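Local coordinates for protein cytochrome c6 (Synechococcus sp., PDB 4EIE) that carries one covalently attached heme c and probably shuttles electrons in cyanobacterial photosynthetic electron transport, at residues A[5-10]-A[74-79]; A[46-51]-A[69-74]. All coordinates share one frame; numbering follows the deposited sequence.

How the contacts relate
From the N terminus, helix 5-13 comes first, and contact 1 sets its segment 5-10 against segment 74-79 of the last helix, 67-82. This closes a loop of 63 residues that includes the heme-binding Cys-14, Cys-17, His-18 and Met-58. Contact 2 joins segment 46-51 of helix 44-53 to segment 69-74 and closes a much shorter loop of 17 residues, lying wholly within the longer one and including Met-58. The two loops therefore nest and do not cross. Helix 67-82 is common to both contacts, with Ser-74 shared, and Ile-9 of helix 5-13 packs against Glu-69 and Val-73 beside contact 2.

Contact 1: A[5-10]-A[74-79]; sequences QGAQIF and SQYVLQ. With NA (sodium ion), chain H.
Ala-7 sets its backbone carbon almost squarely over the ring of Tyr-76, a CH-pi contact with CA 3.8 Å from the ring centroid. This happens where the first and last helices of the cytochrome c fold cross, here at 93° with the axes of the two segments 8.3 Å apart at closest approach. Gly-6 makes such closeness possible: its CA lies 5.3 Å from the CA of Tyr-76, and a beta carbon on Gly-6 would point toward the other helix and fall only 2.9 Å from CB of Tyr-76, a clash. Without one, the Tyr-76 CB can rest against the Gly-6 backbone. The small methyl of Ala-7 then fits over the same ring face, its CB meeting CE1.

With CG anti to the backbone N (chi1 174°), the ring of Tyr-76 reaches past Gly-6 to lie against Ala-7 and Phe-10. CE2 of Tyr-76 is 3.7 Å from CG of Phe-10, and the planes meet obliquely at 54°. The buried, branched Val-77 adds CG2, 3.7 Å from CD1 of Phe-10. The large apolar ring of Phe-10 suits this buried place, for it also approaches Cys-14, which is bonded covalently to the heme, and His-18, an axial ligand of its iron, and meets Trp-85, while Val-77 itself touches the heme.

Gln-8 points away from helix 67-82, and its chain bends at the second torsion to offer its amide oxygen to a sodium ion, which Glu-11 also binds; a water on the same ion donates to Gln-8 O, and Gln-8 OE1 stands 2.4 Å from the sodium.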
loop_
_atom_site.group_PDB
_atom_site.type_symbol
_atom_site.label_atom_id
_atom_site.label_comp_id
_atom_site.label_asym_id
_atom_site.label_seq_id
_atom_site.Cartn_x
_atom_site.Cartn_y
_atom_site.Cartn_z
ATOM N N GLN A 5 -6.908 -7.367 -10.203
ATOM C CA GLN A 5 -7.542 -7.358 -8.878
ATOM C C GLN A 5 -6.811 -6.432 -7.956
ATOM O O GLN A 5 -7.431 -5.708 -7.224
ATOM C CB GLN A 5 -7.556 -8.718 -8.208
ATOM C CG GLN A 5 -8.472 -8.768 -7.057
ATOM C CD GLN A 5 -8.221 -9.936 -6.183
ATOM O OE1 GLN A 5 -7.263 -10.675 -6.395
ATOM N NE2 GLN A 5 -9.063 -10.116 -5.179
ATOM N N GLY A 6 -5.487 -6.454 -7.948
ATOM C CA GLY A 6 -4.747 -5.576 -7.015
ATOM C C GLY A 6 -5.026 -4.135 -7.257
ATOM O O GLY A 6 -5.224 -3.366 -6.311
ATOM N N ALA A 7 -5.070 -3.723 -8.523
ATOM C CA ALA A 7 -5.406 -2.346 -8.870
ATOM C C ALA A 7 -6.823 -1.982 -8.435
ATOM O O ALA A 7 -7.075 -0.884 -7.982
ATOM C CB ALA A 7 -5.197 -2.100 -10.354
ATOM N N GLN A 8 -7.772 -2.904 -8.670
ATOM C CA GLN A 8 -9.141 -2.663 -8.284
ATOM C C GLN A 8 -9.293 -2.484 -6.761
ATOM O O GLN A 8 -9.995 -1.595 -6.286
ATOM C CB GLN A 8 -10.039 -3.797 -8.777
ATOM C CG GLN A 8 -10.154 -3.894 -10.279
ATOM C CD GLN A 8 -10.769 -2.669 -10.893
ATOM O OE1 GLN A 8 -11.795 -2.167 -10.426
ATOM N NE2 GLN A 8 -10.121 -2.143 -11.919
ATOM N N ILE A 9 -8.604 -3.344 -6.010
ATOM C CA ILE A 9 -8.646 -3.238 -4.572
ATOM C C ILE A 9 -8.065 -1.897 -4.140
ATOM O O ILE A 9 -8.581 -1.208 -3.270
ATOM C CB ILE A 9 -7.861 -4.415 -3.940
ATOM C CG1 ILE A 9 -8.552 -5.739 -4.199
ATOM C CG2 ILE A 9 -7.676 -4.201 -2.419
ATOM C CD1 ILE A 9 -7.624 -6.922 -4.097
ATOM N N PHE A 10 -6.942 -1.520 -4.768
ATOM C CA PHE A 10 -6.295 -0.261 -4.466
ATOM C C PHE A 10 -7.249 0.903 -4.712
ATOM O O PHE A 10 -7.393 1.794 -3.879
ATOM C CB PHE A 10 -5.004 -0.092 -5.297
ATOM C CG PHE A 10 -4.197 1.100 -4.862
ATOM C CD1 PHE A 10 -3.244 0.956 -3.834
ATOM C CD2 PHE A 10 -4.373 2.327 -5.417
ATOM C CE1 PHE A 10 -2.514 2.060 -3.407
ATOM C CE2 PHE A 10 -3.621 3.413 -4.993
ATOM C CZ PHE A 10 -2.728 3.271 -4.008
ATOM N N SER A 74 -0.930 -5.688 -2.208
ATOM C CA SER A 74 0.439 -5.503 -1.821
ATOM C C SER A 74 1.378 -5.679 -3.000
ATOM O O SER A 74 2.330 -4.926 -3.157
ATOM C CB SER A 74 0.813 -6.425 -0.661
ATOM O OG SER A 74 0.079 -6.082 0.514
ATOM N N GLN A 75 1.118 -6.687 -3.821
ATOM C CA GLN A 75 1.879 -6.871 -5.049
ATOM C C GLN A 75 1.700 -5.672 -5.963
ATOM O O GLN A 75 2.678 -5.167 -6.550
ATOM C CB GLN A 75 1.448 -8.143 -5.749
ATOM C CG GLN A 75 2.073 -8.343 -7.132
ATOM C CD GLN A 75 3.584 -8.444 -7.081
ATOM O OE1 GLN A 75 4.141 -9.227 -6.317
ATOM N NE2 GLN A 75 4.250 -7.700 -7.971
ATOM N N TYR A 76 0.480 -5.169 -6.117
ATOM C CA TYR A 76 0.259 -3.987 -6.968
ATOM C C TYR A 76 1.085 -2.810 -6.476
ATOM O O TYR A 76 1.772 -2.141 -7.243
ATOM C CB TYR A 76 -1.231 -3.660 -6.980
ATOM C CG TYR A 76 -1.539 -2.382 -7.695
ATOM C CD1 TYR A 76 -1.492 -2.334 -9.107
ATOM C CD2 TYR A 76 -1.923 -1.248 -7.022
ATOM C CE1 TYR A 76 -1.790 -1.164 -9.795
ATOM C CE2 TYR A 76 -2.187 -0.038 -7.726
ATOM C CZ TYR A 76 -2.144 -0.063 -9.091
ATOM O OH TYR A 76 -2.434 1.086 -9.788
ATOM N N VAL A 77 1.026 -2.539 -5.172
ATOM C CA VAL A 77 1.784 -1.448 -4.619
ATOM C C VAL A 77 3.271 -1.630 -4.792
ATOM O O VAL A 77 3.998 -0.681 -5.112
ATOM C CB VAL A 77 1.406 -1.225 -3.145
ATOM C CG1 VAL A 77 2.356 -0.260 -2.436
ATOM C CG2 VAL A 77 -0.004 -0.695 -3.060
ATOM N N LEU A 78 3.746 -2.851 -4.587
ATOM C CA LEU A 78 5.180 -3.120 -4.786
ATOM C C LEU A 78 5.600 -2.781 -6.204
ATOM O O LEU A 78 6.568 -2.050 -6.446
ATOM C CB LEU A 78 5.519 -4.569 -4.455
ATOM C CG LEU A 78 7.017 -4.897 -4.625
ATOM C CD1 LEU A 78 7.858 -4.115 -3.676
ATOM C CD2 LEU A 78 7.239 -6.401 -4.367
ATOM N N GLN A 79 4.870 -3.305 -7.179
ATOM C CA GLN A 79 5.237 -3.099 -8.563
ATOM C C GLN A 79 5.172 -1.634 -8.941
ATOM O O GLN A 79 6.080 -1.109 -9.594
ATOM C CB GLN A 79 4.614 -4.112 -9.506
ATOM C CG GLN A 79 3.164 -3.969 -9.636
ATOM C CD GLN A 79 2.518 -5.164 -10.325
ATOM O OE1 GLN A 79 2.884 -6.323 -10.061
ATOM N NE2 GLN A 79 1.572 -4.890 -11.239
HETATM NA NA NA H . -12.223 0.120 -9.976
HETATM O O HOH W 1 -12.302 -0.683 -7.585
#

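Contact 2: A[46-51]-A[69-74]. With HEC (heme c), chain B.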
loop_
_atom_site.group_PDB
_atom_site.type_symbol
_atom_site.label_atom_id
_atom_site.label_comp_id
_atom_site.label_asym_id
_atom_site.label_seq_id
_atom_site.Cartn_x
_atom_site.Cartn_y
_atom_site.Cartn_z
ATOM N N ALA A 46 6.465 -7.150 3.438
ATOM C CA ALA A 46 6.541 -5.935 4.230
ATOM C C ALA A 46 5.277 -5.109 4.059
ATOM O O ALA A 46 4.730 -4.564 5.021
ATOM C CB ALA A 46 7.775 -5.135 3.822
ATOM N N ILE A 47 4.833 -4.969 2.827
ATOM C CA ILE A 47 3.634 -4.208 2.552
ATOM C C ILE A 47 2.386 -4.853 3.127
ATOM O O ILE A 47 1.572 -4.200 3.757
ATOM C CB ILE A 47 3.511 -3.938 1.032
ATOM C CG1 ILE A 47 4.661 -3.073 0.537
ATOM C CG2 ILE A 47 2.173 -3.276 0.688
ATOM C CD1 ILE A 47 4.895 -3.138 -0.955
ATOM N N ALA A 48 2.274 -6.175 2.934
ATOM C CA ALA A 48 1.126 -6.902 3.443
ATOM C C ALA A 48 1.048 -6.805 4.950
ATOM O O ALA A 48 -0.037 -6.685 5.503
ATOM C CB ALA A 48 1.186 -8.373 3.004
ATOM N N ASN A 49 2.190 -6.843 5.637
ATOM C CA ASN A 49 2.147 -6.737 7.106
ATOM C C ASN A 49 1.560 -5.412 7.522
ATOM O O ASN A 49 0.756 -5.347 8.464
ATOM C CB ASN A 49 3.536 -6.916 7.691
ATOM C CG ASN A 49 4.012 -8.365 7.669
ATOM O OD1 ASN A 49 3.227 -9.269 7.519
ATOM N ND2 ASN A 49 5.311 -8.543 7.852
ATOM N N LEU A 50 1.956 -4.321 6.878
ATOM C CA LEU A 50 1.427 -2.992 7.184
ATOM C C LEU A 50 -0.055 -2.923 6.860
ATOM O O LEU A 50 -0.847 -2.411 7.641
ATOM C CB LEU A 50 2.170 -1.941 6.445
ATOM C CG LEU A 50 1.623 -0.515 6.589
ATOM C CD1 LEU A 50 1.516 -0.046 8.021
ATOM C CD2 LEU A 50 2.390 0.443 5.757
ATOM N N VAL A 51 -0.455 -3.392 5.681
ATOM C CA VAL A 51 -1.868 -3.317 5.319
ATOM C C VAL A 51 -2.690 -4.078 6.314
ATOM O O VAL A 51 -3.781 -3.659 6.694
ATOM C CB VAL A 51 -2.042 -3.857 3.888
ATOM C CG1 VAL A 51 -3.495 -4.017 3.555
ATOM C CG2 VAL A 51 -1.400 -2.872 2.872
ATOM N N GLU A 69 -6.839 -10.763 -0.899
ATOM C CA GLU A 69 -6.958 -9.378 -1.351
ATOM C C GLU A 69 -5.740 -8.569 -0.877
ATOM O O GLU A 69 -5.225 -7.737 -1.608
ATOM C CB GLU A 69 -8.218 -8.731 -0.817
ATOM C CG GLU A 69 -9.480 -9.187 -1.553
ATOM C CD GLU A 69 -10.754 -8.675 -0.890
ATOM O OE1 GLU A 69 -10.921 -8.816 0.335
ATOM O OE2 GLU A 69 -11.623 -8.134 -1.620
ATOM N N ILE A 70 -5.321 -8.776 0.356
ATOM C CA ILE A 70 -4.154 -8.084 0.891
ATOM C C ILE A 70 -2.895 -8.432 0.093
ATOM O O ILE A 70 -2.117 -7.562 -0.255
ATOM C CB ILE A 70 -4.018 -8.306 2.390
ATOM C CG1 ILE A 70 -5.180 -7.672 3.138
ATOM C CG2 ILE A 70 -2.661 -7.802 2.871
ATOM C CD1 ILE A 70 -5.267 -7.987 4.615
ATOM N N GLN A 71 -2.742 -9.701 -0.253
ATOM C CA GLN A 71 -1.610 -10.072 -1.095
ATOM C C GLN A 71 -1.685 -9.385 -2.437
ATOM O O GLN A 71 -0.658 -8.905 -2.926
ATOM C CB GLN A 71 -1.516 -11.593 -1.286
ATOM C CG GLN A 71 -1.175 -12.357 -0.061
ATOM C CD GLN A 71 0.203 -12.089 0.456
ATOM O OE1 GLN A 71 0.368 -11.648 1.604
ATOM N NE2 GLN A 71 1.188 -12.281 -0.374
ATOM N N ALA A 72 -2.868 -9.369 -3.055
ATOM C CA ALA A 72 -2.963 -8.804 -4.361
ATOM C C ALA A 72 -2.665 -7.294 -4.370
ATOM O O ALA A 72 -1.944 -6.802 -5.228
ATOM C CB ALA A 72 -4.339 -9.064 -4.961
ATOM N N VAL A 73 -3.239 -6.564 -3.423
ATOM C CA VAL A 73 -3.002 -5.121 -3.400
ATOM C C VAL A 73 -1.524 -4.839 -3.034
ATOM O O VAL A 73 -0.951 -3.863 -3.497
ATOM C CB VAL A 73 -3.993 -4.390 -2.507
ATOM C CG1 VAL A 73 -3.738 -4.578 -0.998
ATOM C CG2 VAL A 73 -4.009 -2.909 -2.856
ATOM N N SER A 74 -0.930 -5.688 -2.208
ATOM C CA SER A 74 0.439 -5.503 -1.821
ATOM C C SER A 74 1.378 -5.679 -3.000
ATOM O O SER A 74 2.330 -4.926 -3.157
ATOM C CB SER A 74 0.813 -6.425 -0.661
ATOM O OG SER A 74 0.079 -6.082 0.514
HETATM FE FE HEC B . -1.655 3.703 3.675
HETATM C CHA HEC B . 1.400 4.415 4.922
HETATM C CHB HEC B . -0.321 1.173 1.820
HETATM C CHC HEC B . -4.775 2.745 2.709
HETATM C CHD HEC B . -2.924 6.436 5.188
HETATM N NA HEC B . 0.172 3.005 3.386
HETATM C C1A HEC B . 1.340 3.453 3.956
HETATM C C2A HEC B . 2.465 2.721 3.462
HETATM C C3A HEC B . 1.979 1.790 2.593
HETATM C C4A HEC B . 0.555 1.955 2.569
HETATM C CMA HEC B . 2.732 0.740 1.825
HETATM C CAA HEC B . 3.907 2.981 3.824
HETATM C CBA HEC B . 4.473 4.122 2.984
HETATM C CGA HEC B . 5.850 4.574 3.374
HETATM O O1A HEC B . 6.363 4.233 4.441
HETATM O O2A HEC B . 6.482 5.392 2.607
HETATM N NB HEC B . -2.409 2.244 2.540
HETATM C C1B HEC B . -1.704 1.310 1.846
HETATM C C2B HEC B . -2.599 0.416 1.133
HETATM C C3B HEC B . -3.844 0.798 1.461
HETATM C C4B HEC B . -3.713 1.967 2.315
HETATM C CMB HEC B . -2.171 -0.662 0.204
HETATM C CAB HEC B . -5.202 0.226 1.039
HETATM C CBB HEC B . -5.434 -1.163 1.500
HETATM N NC HEC B . -3.481 4.459 3.926
HETATM C C1C HEC B . -4.627 3.982 3.372
HETATM C C2C HEC B . -5.697 4.921 3.545
HETATM C C3C HEC B . -5.189 5.963 4.212
HETATM C C4C HEC B . -3.795 5.667 4.479
HETATM C CMC HEC B . -7.068 4.755 2.908
HETATM C CAC HEC B . -5.856 7.277 4.606
HETATM C CBC HEC B . -7.049 7.119 5.425
HETATM N ND HEC B . -0.921 5.129 4.838
HETATM C C1D HEC B . -1.602 6.155 5.461
HETATM C C2D HEC B . -0.813 6.837 6.401
HETATM C C3D HEC B . 0.424 6.210 6.384
HETATM C C4D HEC B . 0.351 5.201 5.386
HETATM C CMD HEC B . -1.244 7.969 7.285
HETATM C CAD HEC B . 1.600 6.506 7.273
HETATM C CBD HEC B . 1.629 5.529 8.443
HETATM C CGD HEC B . 2.733 5.939 9.388
HETATM O O1D HEC B . 2.506 6.668 10.350
HETATM O O2D HEC B . 3.881 5.649 9.132
#
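Ala-48 and Ser-74 bring their CA atoms to 5.5 Å where helix 44-53 passes helix 67-82, the axes of the two segments 8.8 Å apart at closest approach and their N-to-C directions at 126°. In this cytochrome c fold the contact joins the C-terminal helix to a helix that lines the heme pocket.

At the crossing sit small residues. Ser-74 points toward the other helix, yet its hydroxyl turns back on its own: with OG beside the backbone N (chi1 -65°), it donates to Ile-70 O at 2.8 Å, from above the carbonyl plane. The backbone N of Ser-74 reaches that oxygen from the opposite face, so two bonds grip it. A serine can thus bury its hydroxyl satisfied, its OG just 3.2 Å from Ala-48 CA, while its CB meets Ile-47 CG2. An alanine here lacks the hydroxyl, which would probably leave the Ile-70 carbonyl with one backbone donor and open a small gap beside Ala-48 CA.

Ala-48, short enough to admit its neighbours, sets its CB against Ile-70 CG2, while the bent chain of Gln-71 brings OE1 to within 3.7 Å of the same methyl at the outer border. Toward the heme, the side chains of Val-51 and Ile-70 run past one another in opposing senses, Val-51 CG1 lying 3.9 Å from Ile-70 CG2. The beta branch of Val-51 serves two surfaces at once: CG1 meets Ile-70 and also comes near heme CBB, while CG2 packs 3.5 Å from the heme methyl carbon CMB.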